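2,5-dihydroxypyridine 5,6-dioxygenase (Pseudomonas putida KT2440, PDB 7CUP) catalyses the iron(II)-dependent opening of the 2,5-dihydroxypyridine ring by dioxygen between carbons 5 and 6, giving N-formylmaleamate in aerobic nicotinate degradation. Local coordinates at residues S19-Q25 and T117-L121. Sequence-based numbering, arbitrary orientation.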
loop_
_atom_site.group_PDB
_atom_site.type_symbol
_atom_site.label_atom_id
_atom_site.label_comp_id
_atom_site.label_asym_id
_atom_site.label_seq_id
_atom_site.Cartn_x
_atom_site.Cartn_y
_atom_site.Cartn_z
ATOM N N SER A 19 -10.155 -29.088 11.698
ATOM C CA SER A 19 -11.535 -28.541 11.629
ATOM C C SER A 19 -12.381 -29.245 10.549
ATOM O O SER A 19 -13.489 -28.758 10.266
ATOM C CB SER A 19 -11.504 -27.033 11.406
ATOM O OG SER A 19 -11.006 -26.351 12.537
ATOM N N ARG A 20 -11.877 -30.311 9.932
ATOM C CA ARG A 20 -12.600 -31.178 8.962
ATOM C C ARG A 20 -12.918 -30.407 7.681
ATOM O O ARG A 20 -13.932 -30.701 7.007
ATOM C CB ARG A 20 -13.814 -31.842 9.631
ATOM C CG ARG A 20 -13.390 -32.937 10.607
ATOM C CD ARG A 20 -14.447 -33.934 11.065
ATOM N NE ARG A 20 -14.415 -34.020 12.526
ATOM C CZ ARG A 20 -13.452 -34.592 13.269
ATOM N NH1 ARG A 20 -12.408 -35.169 12.694
ATOM N NH2 ARG A 20 -13.542 -34.584 14.594
ATOM N N VAL A 21 -12.044 -29.488 7.288
ATOM C CA VAL A 21 -12.165 -28.844 5.954
ATOM C C VAL A 21 -11.541 -29.778 4.928
ATOM O O VAL A 21 -10.433 -30.242 5.151
ATOM C CB VAL A 21 -11.485 -27.477 5.927
ATOM C CG1 VAL A 21 -11.421 -26.919 4.532
ATOM C CG2 VAL A 21 -12.163 -26.527 6.890
ATOM N N ASP A 22 -12.245 -30.026 3.833
ATOM C CA ASP A 22 -11.744 -30.817 2.678
ATOM C C ASP A 22 -12.529 -30.358 1.457
ATOM O O ASP A 22 -13.278 -29.368 1.557
ATOM C CB ASP A 22 -11.864 -32.331 2.930
ATOM C CG ASP A 22 -13.290 -32.793 3.185
ATOM O OD1 ASP A 22 -14.233 -32.167 2.654
ATOM O OD2 ASP A 22 -13.448 -33.737 3.982
ATOM N N GLU A 23 -12.405 -31.089 0.365
ATOM C CA GLU A 23 -12.990 -30.721 -0.942
ATOM C C GLU A 23 -14.517 -30.714 -0.848
ATOM O O GLU A 23 -15.118 -30.212 -1.766
ATOM C CB GLU A 23 -12.489 -31.655 -2.051
ATOM C CG GLU A 23 -13.111 -33.039 -2.039
ATOM C CD GLU A 23 -12.616 -33.982 -0.951
ATOM O OE1 GLU A 23 -11.518 -33.736 -0.382
ATOM O OE2 GLU A 23 -13.324 -34.971 -0.667
ATOM N N THR A 24 -15.157 -31.254 0.185
ATOM C CA THR A 24 -16.651 -31.226 0.221
ATOM C C THR A 24 -17.106 -29.894 0.844
ATOM O O THR A 24 -18.320 -29.587 0.862
ATOM C CB THR A 24 -17.176 -32.457 0.962
ATOM O OG1 THR A 24 -16.824 -32.335 2.344
ATOM C CG2 THR A 24 -16.559 -33.724 0.425
ATOM N N GLN A 25 -16.166 -29.112 1.365
ATOM C CA GLN A 25 -16.532 -28.059 2.331
ATOM C C GLN A 25 -16.402 -26.671 1.694
ATOM O O GLN A 25 -15.572 -26.467 0.788
ATOM C CB GLN A 25 -15.680 -28.195 3.574
ATOM C CG GLN A 25 -15.802 -29.523 4.294
ATOM C CD GLN A 25 -17.073 -29.597 5.082
ATOM O OE1 GLN A 25 -17.188 -29.011 6.167
ATOM N NE2 GLN A 25 -18.039 -30.309 4.519
ATOM N N THR A 117 -23.390 -24.644 10.594
ATOM C CA THR A 117 -22.125 -23.924 10.322
ATOM C C THR A 117 -21.230 -23.946 11.565
ATOM O O THR A 117 -21.745 -23.785 12.659
ATOM C CB THR A 117 -22.389 -22.497 9.838
ATOM O OG1 THR A 117 -23.136 -22.597 8.625
ATOM C CG2 THR A 117 -21.105 -21.720 9.640
ATOM N N ARG A 118 -19.937 -24.190 11.370
ATOM C CA ARG A 118 -18.870 -24.161 12.406
ATOM C C ARG A 118 -18.110 -22.821 12.339
ATOM O O ARG A 118 -17.953 -22.258 11.249
ATOM C CB ARG A 118 -17.854 -25.286 12.203
ATOM C CG ARG A 118 -18.450 -26.562 11.653
ATOM C CD ARG A 118 -17.525 -27.742 11.700
ATOM N NE ARG A 118 -16.475 -27.847 10.685
ATOM C CZ ARG A 118 -16.651 -28.141 9.397
ATOM N NH1 ARG A 118 -17.870 -28.229 8.873
ATOM N NH2 ARG A 118 -15.596 -28.305 8.620
ATOM N N ILE A 119 -17.619 -22.329 13.475
ATOM C CA ILE A 119 -16.917 -21.017 13.510
ATOM C C ILE A 119 -15.605 -21.189 14.260
ATOM O O ILE A 119 -15.651 -21.605 15.456
ATOM C CB ILE A 119 -17.774 -19.912 14.132
ATOM C CG1 ILE A 119 -19.137 -19.791 13.432
ATOM C CG2 ILE A 119 -16.963 -18.620 14.131
ATOM C CD1 ILE A 119 -20.074 -18.718 14.020
ATOM N N LEU A 120 -14.495 -20.857 13.587
ATOM C CA LEU A 120 -13.145 -20.792 14.211
ATOM C C LEU A 120 -12.730 -19.324 14.342
ATOM O O LEU A 120 -12.590 -18.664 13.334
ATOM C CB LEU A 120 -12.140 -21.559 13.352
ATOM C CG LEU A 120 -10.728 -21.606 13.934
ATOM C CD1 LEU A 120 -10.721 -22.321 15.274
ATOM C CD2 LEU A 120 -9.779 -22.272 12.971
ATOM N N LEU A 121 -12.558 -18.835 15.566
ATOM C CA LEU A 121 -12.025 -17.478 15.827
ATOM C C LEU A 121 -10.498 -17.553 15.735
ATOM O O LEU A 121 -9.916 -18.536 16.245
ATOM C CB LEU A 121 -12.502 -16.984 17.191
ATOM C CG LEU A 121 -11.934 -15.628 17.591
ATOM C CD1 LEU A 121 -12.440 -14.527 16.680
ATOM C CD2 LEU A 121 -12.232 -15.319 19.048
#
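Gln25 OE1 is gripped by both terminal nitrogens of Arg118, at 2.9 Å from Arg118 NH1 and 3.0 Å from Arg118 NH2. It lies in the guanidinium plane; the use of NH1 and NH2 together makes this an end-on grip on one oxygen, and the 26° between the amide and guanidinium planes makes it nearly coplanar. The contact ties the Schellman-capped end of helix 5-18, where Arg20 has the positive phi of a C-prime residue, and the loop leading into strand 26-31, to strand 118-121 of the same parallel sheet, away from the iron site. Arg118 NH2 also donates to Ser19 O (2.7 Å) in the carbonyl plane, while the bond from Arg118 NE to this oxygen is weak, its N-H...O angle being 129°. Since NE has a further acceptor in Ala181 O, all three guanidinium nitrogens are engaged and the group's rotation is probably fixed. A bend at chi3 (-78°) of Arg118 turns its head across the loop; the side chains of Gln25 and Arg118 cross at about a right angle, although their flat ends are nearly coplanar. With Arg118 replaced by alanine, Ser19 O and Gln25 OE1 would probably lose these donors, and the Gln25 amide would probably be freer to turn. The other end of that amide is held within the loop: Gln25 NE2 donates to Thr24 OG1. The loop is braced by a type I turn, in which Gln25 N donates to Asp22 O, and an Asx turn, in which Thr24 N reaches Asp22 OD1 at 2.8 Å. Thr24 OG1 meets the syn lone pair of that same Asp22 OD1, 2.6 Å away.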